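Local coordinates for protein PnpC (Pseudomonas putida, PDB 3N9T) that probably catalyses the iron(III)-dependent intradiol ring cleavage of hydroxyquinol, and holds phospholipid in a tunnel formed by its N-terminal helices, at residues Q51-F54 and E55-F59; Q73-I76 and L77-D80; P26-K29 and Q30-S34. All blocks are in the same frame, centred on the assembly; numbering follows the deposited sequence.

How the contacts relate
Coming from the N terminus, the chain first reaches contact 3 on helix 26-46, then contact 1 on helix 50-65 and finally contact 2 on helix 74-81. Each lies within one helix, about two turns bonded residue to residue four on, so none closes a long loop, and the three follow in series without nesting or crossing. Contacts 1 and 2 touch directly, Phe59 CE1 lying 4.0 Å from Leu78 CD1, and share one phospholipid. Contact 3 stands apart, its nearest atoms about 14 Å from either, and packs against the other lipid. All three also reach the second subunit, so the helices and both lipids tie the N-terminal domains of the dimer together.

Contact 1. Residues Q51-F54 and E55-F59; sequences QEWF and EGIRF. With HGX (1-heptadecanoyl-2-tridecanoyl-3-glycerol-phosphonyl choline), chain B.
Gly56, whose N-H bonds back to Glu52 O, turns a bare backbone to the lipid: the tridecanoyl chain passes so near that HGX C21 is 3.8 Å from Gly56 CA, and a beta carbon there would clash with it. The same chain runs on past Trp53, where HGX C22 approaches CD1 at 3.6 Å, obliquely to the indole. Helix 50-65 thus forms a wall of the phospholipid tunnel in the N-terminal helical domain.

One turn on from Trp53, Ile57 lies beside it and points the same way. Its CG1 sits over the indole face, 3.7 Å from the centroid of the six-membered ring and 15° off the normal, a CH-pi contact. Trp53 carries CG anti to its own backbone N (chi1 174°), which swings the indole along the helix to meet that methylene. The indole NE1 bonds to Ser79 OG of the second subunit, while CZ3 stands over the centre of the Phe54 ring. With an alanine at Trp53, Ile57 would probably lose the face it leans on and Ser79 of the second subunit its indole N-H.

Further round the helix, Phe59 lays one ring face along the heptadecanoyl chain, with HGX C35 4.0 Å above its centre. Arg58 folds back at chi3 and brings one guanidinium face over Phe54 O, which already takes Arg58 N at 2.8 Å. Its NH2 pairs with Glu55 OE1, modelled so short that the exact geometry is doubtful. On the Glu52 carboxylate, OE1 meets Thr49 N and Arg27 of the second subunit. The charged ends thus find protein partners, and the acyl chains run along carbon, ring faces and backbone, consistent with largely apolar recognition of the tails.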
loop_
_atom_site.group_PDB
_atom_site.type_symbol
_atom_site.label_atom_id
_atom_site.label_comp_id
_atom_site.label_asym_id
_atom_site.label_seq_id
_atom_site.Cartn_x
_atom_site.Cartn_y
_atom_site.Cartn_z
ATOM N N GLN A 51 16.336 4.779 0.452
ATOM C CA GLN A 51 16.041 4.959 1.910
ATOM C C GLN A 51 14.554 5.307 2.087
ATOM O O GLN A 51 13.888 4.879 3.062
ATOM C CB GLN A 51 16.953 6.064 2.523
ATOM C CG GLN A 51 16.705 6.389 4.013
ATOM C CD GLN A 51 17.572 7.561 4.587
ATOM O OE1 GLN A 51 18.079 7.501 5.746
ATOM N NE2 GLN A 51 17.757 8.620 3.770
ATOM N N GLU A 52 14.022 6.153 1.197
ATOM C CA GLU A 52 12.577 6.435 1.227
ATOM C C GLU A 52 11.712 5.170 0.970
ATOM O O GLU A 52 10.629 5.005 1.559
ATOM C CB GLU A 52 12.284 7.484 0.162
ATOM C CG GLU A 52 12.955 8.886 0.558
ATOM C CD GLU A 52 12.931 9.881 -0.536
ATOM O OE1 GLU A 52 12.735 9.495 -1.724
ATOM O OE2 GLU A 52 13.137 11.101 -0.186
ATOM N N TRP A 53 12.159 4.334 0.024
ATOM C CA TRP A 53 11.496 3.067 -0.265
ATOM C C TRP A 53 11.488 2.207 1.012
ATOM O O TRP A 53 10.415 1.671 1.392
ATOM C CB TRP A 53 12.221 2.371 -1.408
ATOM C CG TRP A 53 11.714 0.976 -1.711
ATOM C CD1 TRP A 53 10.635 0.628 -2.507
ATOM C CD2 TRP A 53 12.209 -0.241 -1.141
ATOM N NE1 TRP A 53 10.456 -0.749 -2.466
ATOM C CE2 TRP A 53 11.438 -1.299 -1.672
ATOM C CE3 TRP A 53 13.276 -0.546 -0.275
ATOM C CZ2 TRP A 53 11.680 -2.645 -1.338
ATOM C CZ3 TRP A 53 13.510 -1.885 0.063
ATOM C CH2 TRP A 53 12.700 -2.915 -0.472
ATOM N N PHE A 54 12.620 2.128 1.702
ATOM C CA PHE A 54 12.700 1.336 2.935
ATOM C C PHE A 54 11.703 1.917 3.937
ATOM O O PHE A 54 11.067 1.171 4.653
ATOM C CB PHE A 54 14.124 1.385 3.571
ATOM C CG PHE A 54 15.100 0.318 3.050
ATOM C CD1 PHE A 54 15.041 -1.012 3.519
ATOM C CD2 PHE A 54 16.115 0.659 2.091
ATOM C CE1 PHE A 54 15.975 -2.004 3.014
ATOM C CE2 PHE A 54 17.049 -0.312 1.584
ATOM C CZ PHE A 54 16.963 -1.654 2.059
ATOM N N GLU A 55 11.611 3.249 4.022
ATOM C CA GLU A 55 10.599 3.881 4.925
ATOM C C GLU A 55 9.159 3.445 4.572
ATOM O O GLU A 55 8.425 3.007 5.428
ATOM C CB GLU A 55 10.737 5.427 4.966
ATOM C CG GLU A 55 9.664 6.112 5.803
ATOM C CD GLU A 55 9.604 5.629 7.297
ATOM O OE1 GLU A 55 10.649 5.323 7.875
ATOM O OE2 GLU A 55 8.508 5.580 7.902
ATOM N N GLY A 56 8.797 3.502 3.278
ATOM C CA GLY A 56 7.478 3.044 2.807
ATOM C C GLY A 56 7.272 1.611 3.196
ATOM O O GLY A 56 6.201 1.244 3.657
ATOM N N ILE A 57 8.300 0.770 3.003
ATOM C CA ILE A 57 8.197 -0.655 3.411
ATOM C C ILE A 57 7.981 -0.777 4.941
ATOM O O ILE A 57 7.086 -1.489 5.392
ATOM C CB ILE A 57 9.468 -1.502 2.970
ATOM C CG1 ILE A 57 9.532 -1.682 1.414
ATOM C CG2 ILE A 57 9.463 -2.812 3.658
ATOM C CD1 ILE A 57 8.421 -2.617 0.845
ATOM N N ARG A 58 8.786 -0.078 5.731
ATOM C CA ARG A 58 8.633 -0.185 7.226
ATOM C C ARG A 58 7.209 0.326 7.618
ATOM O O ARG A 58 6.511 -0.271 8.459
ATOM C CB ARG A 58 9.701 0.693 7.934
ATOM C CG ARG A 58 11.140 0.139 7.800
ATOM C CD ARG A 58 12.258 0.999 8.539
ATOM N NE ARG A 58 12.134 2.471 8.364
ATOM C CZ ARG A 58 13.035 3.216 7.704
ATOM N NH1 ARG A 58 14.105 2.629 7.155
ATOM N NH2 ARG A 58 12.905 4.515 7.603
ATOM N N PHE A 59 6.802 1.467 7.040
ATOM C CA PHE A 59 5.478 2.017 7.319
ATOM C C PHE A 59 4.298 1.091 6.999
ATOM O O PHE A 59 3.373 0.946 7.816
ATOM C CB PHE A 59 5.286 3.373 6.610
ATOM C CG PHE A 59 4.037 4.098 7.051
ATOM C CD1 PHE A 59 2.831 3.848 6.427
ATOM C CD2 PHE A 59 4.100 5.067 8.092
ATOM C CE1 PHE A 59 1.650 4.517 6.853
ATOM C CE2 PHE A 59 2.945 5.713 8.523
ATOM C CZ PHE A 59 1.726 5.465 7.894
HETATM O O11 HGX B . 10.527 11.525 4.430
HETATM C C11 HGX B . 10.377 10.394 4.776
HETATM C C12 HGX B . 10.277 9.340 3.722
HETATM C C13 HGX B . 8.833 9.128 3.338
HETATM C C14 HGX B . 8.863 7.906 2.461
HETATM C C15 HGX B . 7.515 7.587 1.948
HETATM C C16 HGX B . 7.654 6.544 0.886
HETATM C C17 HGX B . 6.297 5.938 0.633
HETATM C C18 HGX B . 6.361 5.240 -0.711
HETATM C C19 HGX B . 5.546 3.966 -0.698
HETATM C C20 HGX B . 6.270 2.978 -1.616
HETATM C C21 HGX B . 7.327 2.149 -0.880
HETATM C C22 HGX B . 7.321 0.646 -1.177
HETATM C C23 HGX B . 6.173 0.158 -2.066
HETATM O O3 HGX B . 10.309 10.102 6.184
HETATM C C3 HGX B . 10.226 11.140 7.156
HETATM C C2 HGX B . 8.871 11.202 7.846
HETATM C C1 HGX B . 9.026 12.121 9.025
HETATM O O3P HGX B . 9.125 13.431 8.491
HETATM O O2 HGX B . 8.447 9.952 8.384
HETATM C C31 HGX B . 7.133 9.489 7.919
HETATM O O31 HGX B . 6.216 9.371 8.694
HETATM C C32 HGX B . 6.791 9.053 6.549
HETATM C C33 HGX B . 5.367 8.505 6.699
HETATM C C34 HGX B . 5.151 7.476 5.622
HETATM C C35 HGX B . 3.849 7.635 4.879
HETATM C C36 HGX B . 3.743 6.488 3.940
HETATM C C37 HGX B . 2.269 6.298 3.640
HETATM C C38 HGX B . 2.224 5.310 2.511
HETATM C C39 HGX B . 0.892 4.589 2.485
HETATM C C40 HGX B . 0.262 4.582 1.101
HETATM C C42 HGX B . 0.664 3.376 0.249
HETATM C C43 HGX B . -0.508 2.442 -0.105
HETATM C C44 HGX B . -1.881 3.120 -0.146
HETATM C C45 HGX B . -2.839 2.393 0.793
HETATM C C46 HGX B . -3.957 3.282 1.372
HETATM C C47 HGX B . -5.320 2.661 1.089
HETATM C C48 HGX B . -5.490 1.583 2.139
HETATM O O1 HGX B . 10.360 14.027 10.588
HETATM P P1 HGX B . 10.246 14.397 9.106
HETATM O O4 HGX B . 11.450 14.265 8.190
HETATM O O5 HGX B . 9.575 15.882 8.972
HETATM C C4 HGX B . 10.254 17.042 9.501
HETATM C C5 HGX B . 9.487 17.699 10.660
HETATM N N1 HGX B . 9.858 17.305 12.052
HETATM C C6 HGX B . 9.638 18.471 12.932
HETATM C C7 HGX B . 11.268 16.864 12.211
HETATM C C8 HGX B . 8.948 16.233 12.501
#

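Contact 2. Residues Q73-I76 and L77-D80. With HGX (1-heptadecanoyl-2-tridecanoyl-3-glycerol-phosphonyl choline), chain B.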
loop_
_atom_site.group_PDB
_atom_site.type_symbol
_atom_site.label_atom_id
_atom_site.label_comp_id
_atom_site.label_asym_id
_atom_site.label_seq_id
_atom_site.Cartn_x
_atom_site.Cartn_y
_atom_site.Cartn_z
ATOM N N GLN A 73 -8.415 -1.208 12.788
ATOM C CA GLN A 73 -8.042 -1.498 11.424
ATOM C C GLN A 73 -7.233 -0.289 10.940
ATOM O O GLN A 73 -7.801 0.708 10.489
ATOM C CB GLN A 73 -9.313 -1.723 10.598
ATOM C CG GLN A 73 -9.318 -2.999 9.755
ATOM C CD GLN A 73 -8.103 -3.099 8.858
ATOM O OE1 GLN A 73 -7.689 -4.216 8.459
ATOM N NE2 GLN A 73 -7.497 -1.942 8.548
ATOM N N GLU A 74 -5.911 -0.385 11.027
ATOM C CA GLU A 74 -5.049 0.762 10.725
ATOM C C GLU A 74 -5.036 1.002 9.206
ATOM O O GLU A 74 -4.830 2.138 8.756
ATOM C CB GLU A 74 -3.610 0.543 11.235
ATOM C CG GLU A 74 -2.732 1.865 11.231
ATOM C CD GLU A 74 -3.064 2.868 12.352
ATOM O OE1 GLU A 74 -4.096 2.668 13.011
ATOM O OE2 GLU A 74 -2.312 3.850 12.581
ATOM N N PHE A 75 -5.176 -0.066 8.411
ATOM C CA PHE A 75 -5.238 0.161 6.933
ATOM C C PHE A 75 -6.469 0.985 6.533
ATOM O O PHE A 75 -6.385 1.822 5.628
ATOM C CB PHE A 75 -5.099 -1.107 6.042
ATOM C CG PHE A 75 -3.664 -1.323 5.588
ATOM C CD1 PHE A 75 -2.915 -2.360 6.121
ATOM C CD2 PHE A 75 -3.024 -0.399 4.694
ATOM C CE1 PHE A 75 -1.541 -2.505 5.823
ATOM C CE2 PHE A 75 -1.673 -0.563 4.351
ATOM C CZ PHE A 75 -0.911 -1.605 4.911
ATOM N N ILE A 76 -7.623 0.701 7.157
ATOM C CA ILE A 76 -8.828 1.492 6.903
ATOM C C ILE A 76 -8.578 2.928 7.358
ATOM O O ILE A 76 -8.880 3.884 6.644
ATOM C CB ILE A 76 -10.042 0.892 7.602
ATOM C CG1 ILE A 76 -10.351 -0.485 6.981
ATOM C CG2 ILE A 76 -11.275 1.869 7.527
ATOM C CD1 ILE A 76 -11.698 -1.133 7.451
ATOM N N LEU A 77 -8.002 3.086 8.543
ATOM C CA LEU A 77 -7.680 4.429 9.011
ATOM C C LEU A 77 -6.743 5.146 8.059
ATOM O O LEU A 77 -6.888 6.342 7.857
ATOM C CB LEU A 77 -7.068 4.352 10.435
ATOM C CG LEU A 77 -6.985 5.677 11.150
ATOM C CD1 LEU A 77 -8.385 6.312 11.273
ATOM C CD2 LEU A 77 -6.528 5.282 12.586
ATOM N N LEU A 78 -5.765 4.434 7.479
ATOM C CA LEU A 78 -4.877 5.051 6.456
ATOM C C LEU A 78 -5.645 5.441 5.209
ATOM O O LEU A 78 -5.473 6.581 4.698
ATOM C CB LEU A 78 -3.727 4.062 6.089
ATOM C CG LEU A 78 -2.638 4.520 5.121
ATOM C CD1 LEU A 78 -1.909 5.805 5.656
ATOM C CD2 LEU A 78 -1.647 3.359 4.865
ATOM N N SER A 79 -6.494 4.515 4.729
ATOM C CA SER A 79 -7.439 4.816 3.594
ATOM C C SER A 79 -8.274 6.053 3.903
ATOM O O SER A 79 -8.402 6.966 3.051
ATOM C CB SER A 79 -8.422 3.625 3.343
ATOM O OG SER A 79 -9.337 3.960 2.293
ATOM N N ASP A 80 -8.750 6.148 5.157
ATOM C CA ASP A 80 -9.625 7.297 5.527
ATOM C C ASP A 80 -8.847 8.597 5.491
ATOM O O ASP A 80 -9.308 9.549 4.899
ATOM C CB ASP A 80 -10.192 7.146 6.936
ATOM C CG ASP A 80 -11.162 5.951 7.099
ATOM O OD1 ASP A 80 -11.749 5.427 6.140
ATOM O OD2 ASP A 80 -11.397 5.597 8.259
HETATM O O11 HGX B . 10.527 11.525 4.430
HETATM C C11 HGX B . 10.377 10.394 4.776
HETATM C C12 HGX B . 10.277 9.340 3.722
HETATM C C13 HGX B . 8.833 9.128 3.338
HETATM C C14 HGX B . 8.863 7.906 2.461
HETATM C C15 HGX B . 7.515 7.587 1.948
HETATM C C16 HGX B . 7.654 6.544 0.886
HETATM C C17 HGX B . 6.297 5.938 0.633
HETATM C C18 HGX B . 6.361 5.240 -0.711
HETATM C C19 HGX B . 5.546 3.966 -0.698
HETATM C C20 HGX B . 6.270 2.978 -1.616
HETATM C C21 HGX B . 7.327 2.149 -0.880
HETATM C C22 HGX B . 7.321 0.646 -1.177
HETATM C C23 HGX B . 6.173 0.158 -2.066
HETATM O O3 HGX B . 10.309 10.102 6.184
HETATM C C3 HGX B . 10.226 11.140 7.156
HETATM C C2 HGX B . 8.871 11.202 7.846
HETATM C C1 HGX B . 9.026 12.121 9.025
HETATM O O3P HGX B . 9.125 13.431 8.491
HETATM O O2 HGX B . 8.447 9.952 8.384
HETATM C C31 HGX B . 7.133 9.489 7.919
HETATM O O31 HGX B . 6.216 9.371 8.694
HETATM C C32 HGX B . 6.791 9.053 6.549
HETATM C C33 HGX B . 5.367 8.505 6.699
HETATM C C34 HGX B . 5.151 7.476 5.622
HETATM C C35 HGX B . 3.849 7.635 4.879
HETATM C C36 HGX B . 3.743 6.488 3.940
HETATM C C37 HGX B . 2.269 6.298 3.640
HETATM C C38 HGX B . 2.224 5.310 2.511
HETATM C C39 HGX B . 0.892 4.589 2.485
HETATM C C40 HGX B . 0.262 4.582 1.101
HETATM C C42 HGX B . 0.664 3.376 0.249
HETATM C C43 HGX B . -0.508 2.442 -0.105
HETATM C C44 HGX B . -1.881 3.120 -0.146
HETATM C C45 HGX B . -2.839 2.393 0.793
HETATM C C46 HGX B . -3.957 3.282 1.372
HETATM C C47 HGX B . -5.320 2.661 1.089
HETATM C C48 HGX B . -5.490 1.583 2.139
HETATM O O1 HGX B . 10.360 14.027 10.588
HETATM P P1 HGX B . 10.246 14.397 9.106
HETATM O O4 HGX B . 11.450 14.265 8.190
HETATM O O5 HGX B . 9.575 15.882 8.972
HETATM C C4 HGX B . 10.254 17.042 9.501
HETATM C C5 HGX B . 9.487 17.699 10.660
HETATM N N1 HGX B . 9.858 17.305 12.052
HETATM C C6 HGX B . 9.638 18.471 12.932
HETATM C C7 HGX B . 11.268 16.864 12.211
HETATM C C8 HGX B . 8.948 16.233 12.501
#
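Gln73 stands at the N-cap, and its carbonyl O accepts the N-H of Leu77 at 3.1 Å, the first bond of helix 74-81. Next comes Glu74, whose O takes Leu78 N. Its side chain leaves anti to the backbone N (chi1 -167°) and then bends at chi2, which brings the carboxylate round to Leu77: OE1 rests 3.6 Å from CD2 of that leucine, the two side chains meeting at a slant. The carboxylate is held from both ends, OE1 by a salt bridge to Arg72 and OE2 by the backbone N of Val202 on helix 201-209.

Phe75 and Leu78 point the same way, side by side, with CE2 4.0 Å from Leu78 CD2 and the methyl oblique to the ring. In the N-terminal helical domain of this intradiol dioxygenase, this side of the helix meets the far half of the longer acyl chain. Leu78 CD2 reaches HGX C39 at 3.7 Å, part-way down the heptadecanoyl chain, while the terminal carbon C48 ends between backbone and side chain, 3.6 Å from Phe75 O and 3.8 Å from Ser79 CB. Phe75 O also accepts the nearly straight bond of Ser79 N (171°). Ser79 OG bonds to Ser85 OG, while Met205 packs on Leu78.

Ile76, last of the first segment, packs on Ile57 of the second subunit, and its O receives Asp80 N at 2.7 Å. Asp80 puts its CG anti to the carbonyl carbon, which folds the carboxylate back along the helix beside Ile76; methyl CG2 is 3.8 Å from Asp80 OD2, and OD1 bonds to Ser85 OG.

Contact 3. Residues P26-K29 and Q30-S34; sequences PRFK and QIMQS. With HGX (1-heptadecanoyl-2-tridecanoyl-3-glycerol-phosphonyl choline), chain C.
From Pro26 to Gln33 the backbone is regular alpha helix, the carbonyls of Pro26, Arg27, Phe28 and Lys29 each taking the N-H four residues on, with Gln30 N 2.9 Å from Pro26 O. These are the opening turns of helix 26-46 in the N-terminal helical domain, set beside the ester end of a bound phospholipid. Just ahead of them, Asn25 receives Arg27 N on OD1 and gives its ND2 to the lipid.

The lipid side belongs to Phe28 and Met32. Met32 has CG anti to its carbonyl carbon (chi1 -68°), which sets CG over one face of Phe28, 3.6 Å from the ring centroid and 20° off the normal, a CH-pi contact. Bends at chi2 and chi3 then lead SD and CE toward the lipid. SD lies obliquely, 4.6 Å from the centroid of the Phe28 ring, in a Met-aromatic contact, and 3.8 Å from HGX C35 of the heptadecanoyl chain. The Phe28 ring lies beside HGX C32, at the head of that chain. Ring and thioether together form an apolar patch where the chain leaves its ester.

Arg27 works on another side of the helix, at the subunit interface, where its strongest partner is Glu52 of the second subunit. Bent at chi2, it lays its guanidinium across Ile31, whose CG1 is over one face, and NH1 bonds to Gln30 OE1 at 2.9 Å. The acceptor lies in the guanidinium plane, yet the nitrogen stands above the amide plane and uses no lone pair there; the two planes are 76° apart. Val46 O of the second subunit shares NH1.

Beyond, Lys29 stretches past Gln33, whose NE2 bonds to Val17 O and Glu21; the amide oxygen, Gln33 OE1, is 3.2 Å from Lys29 CE.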
loop_
_atom_site.group_PDB
_atom_site.type_symbol
_atom_site.label_atom_id
_atom_site.label_comp_id
_atom_site.label_asym_id
_atom_site.label_seq_id
_atom_site.Cartn_x
_atom_site.Cartn_y
_atom_site.Cartn_z
ATOM N N PRO A 26 -10.732 -10.286 -16.325
ATOM C CA PRO A 26 -10.290 -9.037 -16.962
ATOM C C PRO A 26 -10.466 -7.818 -16.084
ATOM O O PRO A 26 -9.794 -6.845 -16.310
ATOM C CB PRO A 26 -11.165 -8.902 -18.218
ATOM C CG PRO A 26 -12.194 -9.944 -18.137
ATOM C CD PRO A 26 -11.960 -10.844 -16.940
ATOM N N ARG A 27 -11.361 -7.869 -15.108
ATOM C CA ARG A 27 -11.468 -6.794 -14.126
ATOM C C ARG A 27 -10.206 -6.720 -13.230
ATOM O O ARG A 27 -9.678 -5.674 -12.982
ATOM C CB ARG A 27 -12.669 -7.017 -13.204
ATOM C CG ARG A 27 -12.748 -5.940 -12.061
ATOM C CD ARG A 27 -12.849 -4.504 -12.704
ATOM N NE ARG A 27 -13.148 -3.514 -11.628
ATOM C CZ ARG A 27 -13.220 -2.215 -11.793
ATOM N NH1 ARG A 27 -12.949 -1.664 -12.975
ATOM N NH2 ARG A 27 -13.508 -1.446 -10.728
ATOM N N PHE A 28 -9.757 -7.873 -12.761
ATOM C CA PHE A 28 -8.533 -7.954 -11.985
ATOM C C PHE A 28 -7.342 -7.483 -12.816
ATOM O O PHE A 28 -6.491 -6.709 -12.347
ATOM C CB PHE A 28 -8.301 -9.402 -11.533
ATOM C CG PHE A 28 -7.037 -9.569 -10.735
ATOM C CD1 PHE A 28 -7.001 -9.167 -9.386
ATOM C CD2 PHE A 28 -5.909 -10.064 -11.319
ATOM C CE1 PHE A 28 -5.850 -9.301 -8.611
ATOM C CE2 PHE A 28 -4.698 -10.197 -10.558
ATOM C CZ PHE A 28 -4.688 -9.844 -9.220
ATOM N N LYS A 29 -7.255 -7.966 -14.056
ATOM C CA LYS A 29 -6.285 -7.396 -15.000
ATOM C C LYS A 29 -6.332 -5.868 -15.070
ATOM O O LYS A 29 -5.298 -5.180 -14.939
ATOM C CB LYS A 29 -6.491 -7.949 -16.425
ATOM C CG LYS A 29 -5.493 -7.337 -17.432
ATOM C CD LYS A 29 -5.684 -7.927 -18.839
ATOM C CE LYS A 29 -5.281 -6.869 -19.817
ATOM N NZ LYS A 29 -6.115 -6.823 -21.076
ATOM N N GLN A 30 -7.511 -5.330 -15.405
ATOM C CA GLN A 30 -7.731 -3.876 -15.420
ATOM C C GLN A 30 -7.206 -3.188 -14.146
ATOM O O GLN A 30 -6.472 -2.194 -14.207
ATOM C CB GLN A 30 -9.235 -3.549 -15.493
ATOM C CG GLN A 30 -9.456 -1.974 -15.610
ATOM C CD GLN A 30 -10.929 -1.633 -15.690
ATOM O OE1 GLN A 30 -11.771 -2.487 -15.480
ATOM N NE2 GLN A 30 -11.233 -0.382 -15.957
ATOM N N ILE A 31 -7.627 -3.695 -12.991
ATOM C CA ILE A 31 -7.247 -3.024 -11.743
ATOM C C ILE A 31 -5.710 -3.081 -11.547
ATOM O O ILE A 31 -5.080 -2.070 -11.233
ATOM C CB ILE A 31 -7.938 -3.684 -10.560
ATOM C CG1 ILE A 31 -9.450 -3.299 -10.552
ATOM C CG2 ILE A 31 -7.306 -3.196 -9.272
ATOM C CD1 ILE A 31 -10.276 -4.143 -9.536
ATOM N N MET A 32 -5.120 -4.274 -11.712
ATOM C CA MET A 32 -3.676 -4.409 -11.441
ATOM C C MET A 32 -2.827 -3.625 -12.463
ATOM O O MET A 32 -1.811 -3.050 -12.100
ATOM C CB MET A 32 -3.279 -5.868 -11.439
ATOM C CG MET A 32 -3.864 -6.702 -10.223
ATOM S SD MET A 32 -3.653 -5.876 -8.599
ATOM C CE MET A 32 -1.865 -5.816 -8.453
ATOM N N GLN A 33 -3.214 -3.597 -13.738
ATOM C CA GLN A 33 -2.433 -2.785 -14.678
ATOM C C GLN A 33 -2.481 -1.312 -14.371
ATOM O O GLN A 33 -1.463 -0.602 -14.482
ATOM C CB GLN A 33 -2.785 -3.079 -16.151
ATOM C CG GLN A 33 -2.411 -4.549 -16.521
ATOM C CD GLN A 33 -2.559 -4.865 -18.017
ATOM O OE1 GLN A 33 -3.537 -4.463 -18.664
ATOM N NE2 GLN A 33 -1.589 -5.603 -18.549
ATOM N N SER A 34 -3.655 -0.821 -14.000
ATOM C CA SER A 34 -3.783 0.539 -13.554
ATOM C C SER A 34 -2.993 0.830 -12.281
ATOM O O SER A 34 -2.277 1.848 -12.173
ATOM C CB SER A 34 -5.265 0.857 -13.275
ATOM O OG SER A 34 -5.383 2.216 -13.034
HETATM O O11 HGX C . -10.819 -8.829 -8.262
HETATM C C11 HGX C . -10.555 -8.757 -7.102
HETATM C C12 HGX C . -10.487 -7.403 -6.475
HETATM C C13 HGX C . -9.078 -6.869 -6.550
HETATM C C14 HGX C . -9.109 -5.632 -5.693
HETATM C C15 HGX C . -7.801 -4.947 -5.702
HETATM C C16 HGX C . -7.972 -3.605 -5.063
HETATM C C17 HGX C . -6.608 -3.065 -4.718
HETATM C C18 HGX C . -6.758 -1.572 -4.504
HETATM C C19 HGX C . -5.857 -1.092 -3.387
HETATM C C20 HGX C . -6.599 0.054 -2.694
HETATM C C21 HGX C . -7.514 -0.430 -1.564
HETATM C C22 HGX C . -7.430 0.361 -0.255
HETATM C C23 HGX C . -6.346 1.442 -0.209
HETATM O O3 HGX C . -10.323 -9.973 -6.367
HETATM C C3 HGX C . -10.216 -11.232 -7.025
HETATM C C2 HGX C . -8.806 -11.804 -6.991
HETATM C C1 HGX C . -8.906 -13.233 -7.444
HETATM O O3P HGX C . -9.152 -13.186 -8.841
HETATM O O2 HGX C . -8.242 -11.852 -5.683
HETATM C C31 HGX C . -6.952 -11.165 -5.537
HETATM O O31 HGX C . -5.955 -11.786 -5.261
HETATM C C32 HGX C . -6.721 -9.708 -5.619
HETATM C C33 HGX C . -5.253 -9.560 -5.200
HETATM C C34 HGX C . -5.074 -8.184 -4.615
HETATM C C35 HGX C . -3.869 -7.449 -5.144
HETATM C C36 HGX C . -3.778 -6.170 -4.392
HETATM C C37 HGX C . -2.331 -5.720 -4.463
HETATM C C38 HGX C . -2.331 -4.321 -3.917
HETATM C C39 HGX C . -0.961 -3.956 -3.385
HETATM C C40 HGX C . -0.476 -2.612 -3.903
HETATM C C42 HGX C . -0.875 -1.431 -3.015
HETATM C C43 HGX C . 0.319 -0.696 -2.376
HETATM C C44 HGX C . 1.629 -0.791 -3.165
HETATM C C45 HGX C . 2.727 -1.356 -2.268
HETATM C C46 HGX C . 3.831 -2.121 -3.022
HETATM C C47 HGX C . 5.199 -1.547 -2.672
HETATM C C48 HGX C . 5.552 -2.153 -1.330
HETATM O O1 HGX C . -10.206 -15.443 -8.575
HETATM P P1 HGX C . -10.271 -14.171 -9.428
HETATM O O4 HGX C . -11.549 -13.353 -9.486
HETATM O O5 HGX C . -9.724 -14.503 -10.932
HETATM C C4 HGX C . -10.427 -15.442 -11.775
HETATM C C5 HGX C . -9.596 -16.698 -12.083
HETATM N N1 HGX C . -9.795 -17.895 -11.213
HETATM C C6 HGX C . -9.569 -19.102 -12.036
HETATM C C7 HGX C . -11.145 -17.995 -10.603
HETATM C C8 HGX C . -8.769 -17.887 -10.150
#